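Beta-1,4-mannanase (Aplysia kurodai, PDB 3VUP) probably hydrolyses the beta-1,4-mannosidic linkages of mannan in the digestive fluid of the sea hare, using a TIM-barrel domain. Local coordinates at residues A[70-82]-A[126-140]. Numbering follows the deposited sequence.
With SO4 (sulfate ion), chain J; SO4 (sulfate ion), chain H.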
loop_
_atom_site.group_PDB
_atom_site.type_symbol
_atom_site.label_atom_id
_atom_site.label_comp_id
_atom_site.label_asym_id
_atom_site.label_seq_id
_atom_site.Cartn_x
_atom_site.Cartn_y
_atom_site.Cartn_z
ATOM N N THR A 70 -6.245 -5.126 -15.598
ATOM C CA THR A 70 -5.755 -3.773 -15.854
ATOM C C THR A 70 -4.301 -3.680 -15.418
ATOM O O THR A 70 -3.862 -4.448 -14.574
ATOM C CB THR A 70 -6.571 -2.665 -15.144
ATOM O OG1 THR A 70 -6.430 -2.790 -13.723
ATOM C CG2 THR A 70 -8.040 -2.681 -15.557
ATOM N N PRO A 71 -3.529 -2.767 -16.016
ATOM C CA PRO A 71 -3.867 -1.996 -17.216
ATOM C C PRO A 71 -3.935 -2.931 -18.426
ATOM O O PRO A 71 -3.710 -4.135 -18.284
ATOM C CB PRO A 71 -2.679 -1.044 -17.344
ATOM C CG PRO A 71 -1.537 -1.852 -16.819
ATOM C CD PRO A 71 -2.113 -2.604 -15.646
ATOM N N ALA A 72 -4.269 -2.391 -19.593
ATOM C CA ALA A 72 -4.294 -3.186 -20.812
ATOM C C ALA A 72 -2.893 -3.275 -21.408
ATOM O O ALA A 72 -2.213 -2.255 -21.558
ATOM C CB ALA A 72 -5.255 -2.572 -21.810
ATOM N N PHE A 73 -2.475 -4.493 -21.750
ATOM C CA PHE A 73 -1.165 -4.734 -22.351
ATOM C C PHE A 73 -1.332 -5.244 -23.772
ATOM O O PHE A 73 -2.271 -5.991 -24.054
ATOM C CB PHE A 73 -0.406 -5.820 -21.584
ATOM C CG PHE A 73 0.014 -5.432 -20.199
ATOM C CD1 PHE A 73 1.306 -4.996 -19.948
ATOM C CD2 PHE A 73 -0.872 -5.537 -19.141
ATOM C CE1 PHE A 73 1.704 -4.658 -18.667
ATOM C CE2 PHE A 73 -0.480 -5.208 -17.854
ATOM C CZ PHE A 73 0.804 -4.763 -17.617
ATOM N N ASN A 74 -0.414 -4.876 -24.663
ATOM C CA ASN A 74 -0.354 -5.549 -25.950
ATOM C C ASN A 74 0.453 -6.840 -25.832
ATOM O O ASN A 74 1.000 -7.143 -24.769
ATOM C CB ASN A 74 0.145 -4.631 -27.082
ATOM C CG ASN A 74 1.605 -4.207 -26.935
ATOM O OD1 ASN A 74 2.414 -4.858 -26.273
ATOM N ND2 ASN A 74 1.951 -3.111 -27.600
ATOM N N ASP A 75 0.533 -7.596 -26.918
ATOM C CA ASP A 75 1.194 -8.895 -26.872
ATOM C C ASP A 75 2.695 -8.802 -26.611
ATOM O O ASP A 75 3.331 -9.800 -26.275
ATOM C CB ASP A 75 0.922 -9.688 -28.151
ATOM C CG ASP A 75 -0.527 -10.113 -28.269
ATOM O OD1 ASP A 75 -1.234 -10.097 -27.238
ATOM O OD2 ASP A 75 -0.955 -10.468 -29.386
ATOM N N GLN A 76 3.258 -7.610 -26.763
ATOM C CA GLN A 76 4.678 -7.400 -26.517
ATOM C C GLN A 76 4.959 -6.951 -25.080
ATOM O O GLN A 76 6.114 -6.849 -24.671
ATOM C CB GLN A 76 5.260 -6.393 -27.513
ATOM C CG GLN A 76 5.328 -6.899 -28.952
ATOM C CD GLN A 76 3.965 -6.963 -29.623
ATOM O OE1 GLN A 76 3.143 -6.056 -29.476
ATOM N NE2 GLN A 76 3.717 -8.042 -30.355
ATOM N N GLY A 77 3.904 -6.686 -24.317
ATOM C CA GLY A 77 4.058 -6.295 -22.926
ATOM C C GLY A 77 4.107 -4.798 -22.676
ATOM O O GLY A 77 4.402 -4.358 -21.559
ATOM N N PHE A 78 3.820 -4.007 -23.706
ATOM C CA PHE A 78 3.676 -2.567 -23.523
ATOM C C PHE A 78 2.238 -2.256 -23.158
ATOM O O PHE A 78 1.318 -2.943 -23.590
ATOM C CB PHE A 78 4.075 -1.806 -24.786
ATOM C CG PHE A 78 5.545 -1.864 -25.077
ATOM C CD1 PHE A 78 6.385 -0.836 -24.684
ATOM C CD2 PHE A 78 6.090 -2.956 -25.726
ATOM C CE1 PHE A 78 7.740 -0.893 -24.945
ATOM C CE2 PHE A 78 7.445 -3.019 -25.989
ATOM C CZ PHE A 78 8.269 -1.986 -25.597
ATOM N N VAL A 79 2.044 -1.219 -22.354
ATOM C CA VAL A 79 0.708 -0.830 -21.927
ATOM C C VAL A 79 0.042 0.059 -22.976
ATOM O O VAL A 79 0.660 0.998 -23.483
ATOM C CB VAL A 79 0.764 -0.136 -20.553
ATOM C CG1 VAL A 79 -0.586 0.451 -20.177
ATOM C CG2 VAL A 79 1.242 -1.126 -19.506
ATOM N N THR A 80 -1.215 -0.250 -23.301
ATOM C CA THR A 80 -1.961 0.515 -24.296
ATOM C C THR A 80 -2.933 1.523 -23.706
ATOM O O THR A 80 -3.318 2.479 -24.376
ATOM C CB THR A 80 -2.745 -0.406 -25.257
ATOM O OG1 THR A 80 -3.719 -1.161 -24.522
ATOM C CG2 THR A 80 -1.804 -1.353 -25.969
ATOM N N GLY A 81 -3.337 1.303 -22.460
ATOM C CA GLY A 81 -4.313 2.167 -21.825
ATOM C C GLY A 81 -4.694 1.613 -20.469
ATOM O O GLY A 81 -4.199 0.560 -20.065
ATOM N N PRO A 82 -5.580 2.315 -19.754
ATOM C CA PRO A 82 -5.975 1.889 -18.407
ATOM C C PRO A 82 -6.744 0.567 -18.402
ATOM O O PRO A 82 -6.687 -0.183 -17.426
ATOM C CB PRO A 82 -6.861 3.046 -17.916
ATOM C CG PRO A 82 -6.469 4.209 -18.760
ATOM C CD PRO A 82 -6.145 3.630 -20.104
ATOM N N LEU A 126 7.464 -4.516 -16.764
ATOM C CA LEU A 126 7.459 -3.158 -16.235
ATOM C C LEU A 126 8.604 -2.935 -15.253
ATOM O O LEU A 126 9.146 -1.831 -15.152
ATOM C CB LEU A 126 6.134 -2.851 -15.544
ATOM C CG LEU A 126 4.875 -2.964 -16.394
ATOM C CD1 LEU A 126 3.684 -2.500 -15.572
ATOM C CD2 LEU A 126 4.995 -2.152 -17.677
ATOM N N ILE A 127 8.965 -3.981 -14.517
ATOM C CA ILE A 127 10.056 -3.885 -13.555
ATOM C C ILE A 127 11.416 -3.876 -14.255
ATOM O O ILE A 127 12.321 -3.129 -13.869
ATOM C CB ILE A 127 9.984 -5.031 -12.529
ATOM C CG1 ILE A 127 8.710 -4.894 -11.687
ATOM C CG2 ILE A 127 11.217 -5.047 -11.637
ATOM C CD1 ILE A 127 8.379 -6.127 -10.863
ATOM N N LYS A 128 11.553 -4.689 -15.296
ATOM C CA LYS A 128 12.853 -4.865 -15.928
ATOM C C LYS A 128 13.144 -3.925 -17.103
ATOM O O LYS A 128 14.308 -3.614 -17.353
ATOM C CB LYS A 128 13.050 -6.325 -16.353
ATOM C CG LYS A 128 13.169 -7.286 -15.183
ATOM C CD LYS A 128 13.419 -8.711 -15.650
ATOM C CE LYS A 128 13.566 -9.651 -14.462
ATOM N NZ LYS A 128 13.451 -11.086 -14.848
ATOM N N ASP A 129 12.102 -3.482 -17.807
ATOM C CA ASP A 129 12.241 -2.762 -19.076
ATOM C C ASP A 129 11.728 -1.331 -18.918
ATOM O O ASP A 129 10.537 -1.104 -18.694
ATOM C CB ASP A 129 11.463 -3.516 -20.170
ATOM C CG ASP A 129 11.646 -2.928 -21.569
ATOM O OD1 ASP A 129 11.788 -3.727 -22.520
ATOM O OD2 ASP A 129 11.617 -1.693 -21.739
ATOM N N GLN A 130 12.638 -0.368 -19.032
ATOM C CA GLN A 130 12.302 1.043 -18.846
ATOM C C GLN A 130 11.274 1.553 -19.850
ATOM O O GLN A 130 10.441 2.397 -19.524
ATOM C CB GLN A 130 13.562 1.912 -18.916
ATOM C CG GLN A 130 14.541 1.707 -17.772
ATOM C CD GLN A 130 15.666 2.733 -17.776
ATOM O OE1 GLN A 130 16.454 2.815 -16.834
ATOM N NE2 GLN A 130 15.740 3.524 -18.838
ATOM N N HIS A 131 11.330 1.051 -21.076
ATOM C CA HIS A 131 10.377 1.491 -22.085
ATOM C C HIS A 131 8.974 0.986 -21.796
ATOM O O HIS A 131 7.992 1.708 -21.990
ATOM C CB HIS A 131 10.840 1.078 -23.478
ATOM C CG HIS A 131 12.184 1.629 -23.841
ATOM N ND1 HIS A 131 12.406 2.975 -24.036
ATOM C CD2 HIS A 131 13.380 1.021 -24.019
ATOM C CE1 HIS A 131 13.678 3.170 -24.334
ATOM N NE2 HIS A 131 14.291 2.001 -24.325
ATOM N N LYS A 132 8.879 -0.252 -21.326
ATOM C CA LYS A 132 7.584 -0.786 -20.931
ATOM C C LYS A 132 7.016 -0.015 -19.735
ATOM O O LYS A 132 5.841 0.359 -19.730
ATOM C CB LYS A 132 7.669 -2.292 -20.676
ATOM C CG LYS A 132 7.997 -3.075 -21.943
ATOM C CD LYS A 132 8.068 -4.570 -21.704
ATOM C CE LYS A 132 8.396 -5.307 -22.995
ATOM N NZ LYS A 132 8.413 -6.783 -22.801
ATOM N N LEU A 133 7.852 0.241 -18.735
ATOM C CA LEU A 133 7.421 1.036 -17.597
ATOM C C LEU A 133 6.923 2.417 -18.029
ATOM O O LEU A 133 5.881 2.883 -17.553
ATOM C CB LEU A 133 8.555 1.172 -16.588
ATOM C CG LEU A 133 8.230 2.004 -15.349
ATOM C CD1 LEU A 133 6.986 1.471 -14.633
ATOM C CD2 LEU A 133 9.424 2.008 -14.418
ATOM N N GLN A 134 7.651 3.079 -18.924
ATOM C CA GLN A 134 7.205 4.393 -19.378
ATOM C C GLN A 134 5.834 4.328 -20.059
ATOM O O GLN A 134 5.027 5.249 -19.911
ATOM C CB GLN A 134 8.237 5.067 -20.286
ATOM C CG GLN A 134 7.994 6.569 -20.464
ATOM C CD GLN A 134 8.039 7.355 -19.154
ATOM O OE1 GLN A 134 8.897 7.123 -18.297
ATOM N NE2 GLN A 134 7.112 8.295 -18.999
ATOM N N SER A 135 5.563 3.248 -20.791
ATOM C CA SER A 135 4.241 3.083 -21.399
ATOM C C SER A 135 3.140 2.934 -20.349
ATOM O O SER A 135 2.053 3.478 -20.516
ATOM C CB SER A 135 4.204 1.944 -22.435
ATOM O OG SER A 135 4.207 0.653 -21.850
ATOM N N TYR A 136 3.415 2.217 -19.261
ATOM C CA TYR A 136 2.446 2.152 -18.169
ATOM C C TYR A 136 2.170 3.548 -17.619
ATOM O O TYR A 136 1.015 3.951 -17.419
ATOM C CB TYR A 136 2.910 1.224 -17.025
ATOM C CG TYR A 136 1.991 1.351 -15.833
ATOM C CD1 TYR A 136 0.650 1.001 -15.942
ATOM C CD2 TYR A 136 2.436 1.876 -14.620
ATOM C CE1 TYR A 136 -0.222 1.150 -14.882
ATOM C CE2 TYR A 136 1.568 2.021 -13.547
ATOM C CZ TYR A 136 0.242 1.659 -13.686
ATOM O OH TYR A 136 -0.612 1.833 -12.618
ATOM N N ILE A 137 3.243 4.285 -17.367
ATOM C CA ILE A 137 3.126 5.609 -16.789
ATOM C C ILE A 137 2.336 6.551 -17.693
ATOM O O ILE A 137 1.411 7.232 -17.240
ATOM C CB ILE A 137 4.514 6.145 -16.462
ATOM C CG1 ILE A 137 5.072 5.372 -15.258
ATOM C CG2 ILE A 137 4.464 7.647 -16.193
ATOM C CD1 ILE A 137 6.510 5.656 -14.956
ATOM N N ASP A 138 2.670 6.562 -18.978
ATOM C CA ASP A 138 2.055 7.508 -19.898
ATOM C C ASP A 138 0.645 7.111 -20.330
ATOM O O ASP A 138 -0.232 7.962 -20.458
ATOM C CB ASP A 138 2.952 7.729 -21.115
ATOM C CG ASP A 138 4.215 8.490 -20.774
ATOM O OD1 ASP A 138 4.247 9.141 -19.710
ATOM O OD2 ASP A 138 5.172 8.450 -21.575
ATOM N N LYS A 139 0.423 5.820 -20.545
ATOM C CA LYS A 139 -0.849 5.360 -21.098
ATOM C C LYS A 139 -1.897 4.967 -20.056
ATOM O O LYS A 139 -3.088 4.903 -20.376
ATOM C CB LYS A 139 -0.627 4.195 -22.068
ATOM C CG LYS A 139 0.126 4.569 -23.329
ATOM C CD LYS A 139 -0.773 5.344 -24.283
ATOM C CE LYS A 139 -0.168 5.456 -25.674
ATOM N NZ LYS A 139 -1.206 5.800 -26.691
ATOM N N ALA A 140 -1.465 4.676 -18.830
ATOM C CA ALA A 140 -2.395 4.231 -17.792
ATOM C C ALA A 140 -2.322 5.032 -16.499
ATOM O O ALA A 140 -3.334 5.542 -16.036
ATOM C CB ALA A 140 -2.239 2.735 -17.516
HETATM S S SO4 J . 17.357 0.247 -24.170
HETATM O O1 SO4 J . 17.095 1.628 -24.573
HETATM O O2 SO4 J . 16.450 -0.121 -23.084
HETATM O O3 SO4 J . 17.141 -0.642 -25.310
HETATM O O4 SO4 J . 18.735 0.129 -23.705
HETATM S S SO4 H . 8.144 11.786 -17.307
HETATM O O1 SO4 H . 7.888 10.418 -17.751
HETATM O O2 SO4 H . 9.327 11.833 -16.437
HETATM O O3 SO4 H . 8.374 12.649 -18.462
HETATM O O4 SO4 H . 6.975 12.274 -16.576
HETATM O O HOH W 1 -1.945 3.107 -26.828
#
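Lys132 reaches from helix 130-147 across the tip of the beta hairpin 72-81, meeting a different group at almost every step. Its CB lies near Gly77 O, and CG sits 3.7 Å from the centroid of the Phe78 ring, almost on the ring normal, a CH-pi contact that suits a long aliphatic stem. Beyond CG the chain is fully extended (chi2 -179°, chi3 180°): CD passes Gly77 O, CE lies near Gln76 O and Phe78 CE2, and NZ bonds Gln76 O, 3.0 Å away and nearly in line with the carbonyl. Glycine suits position 77, where phi is positive and a CB would crowd NZ and the preceding carbonyl O. In the type I turn 74-77, Asn74 OD1 accepts from Gln76 N, making an Asx turn, and from Phe78 N on the opposite face of the amide plane. An alanine in place of Lys132 would probably leave Gln76 O without this donor and uncover a face of Phe78. One helical turn on, the small hydroxyl of Ser135 links the backbones: OG donates to Lys132 O and accepts from Val79 N at 2.9 Å (163°). Branched Val79 fills the apolar middle, CG1 against Ala140 CB and CG2 against Tyr136 CB at 3.8 Å. Strand 79-81 runs almost parallel to residues 130-140, the axes approaching to 6.9 Å. The hairpin, following barrel strand 58-65, thus covers one side of helix 130-147, while Leu133 and Ile137 pack on helix 197-214 and Tyr136 OH hydrogen-bonds His64 of that barrel strand.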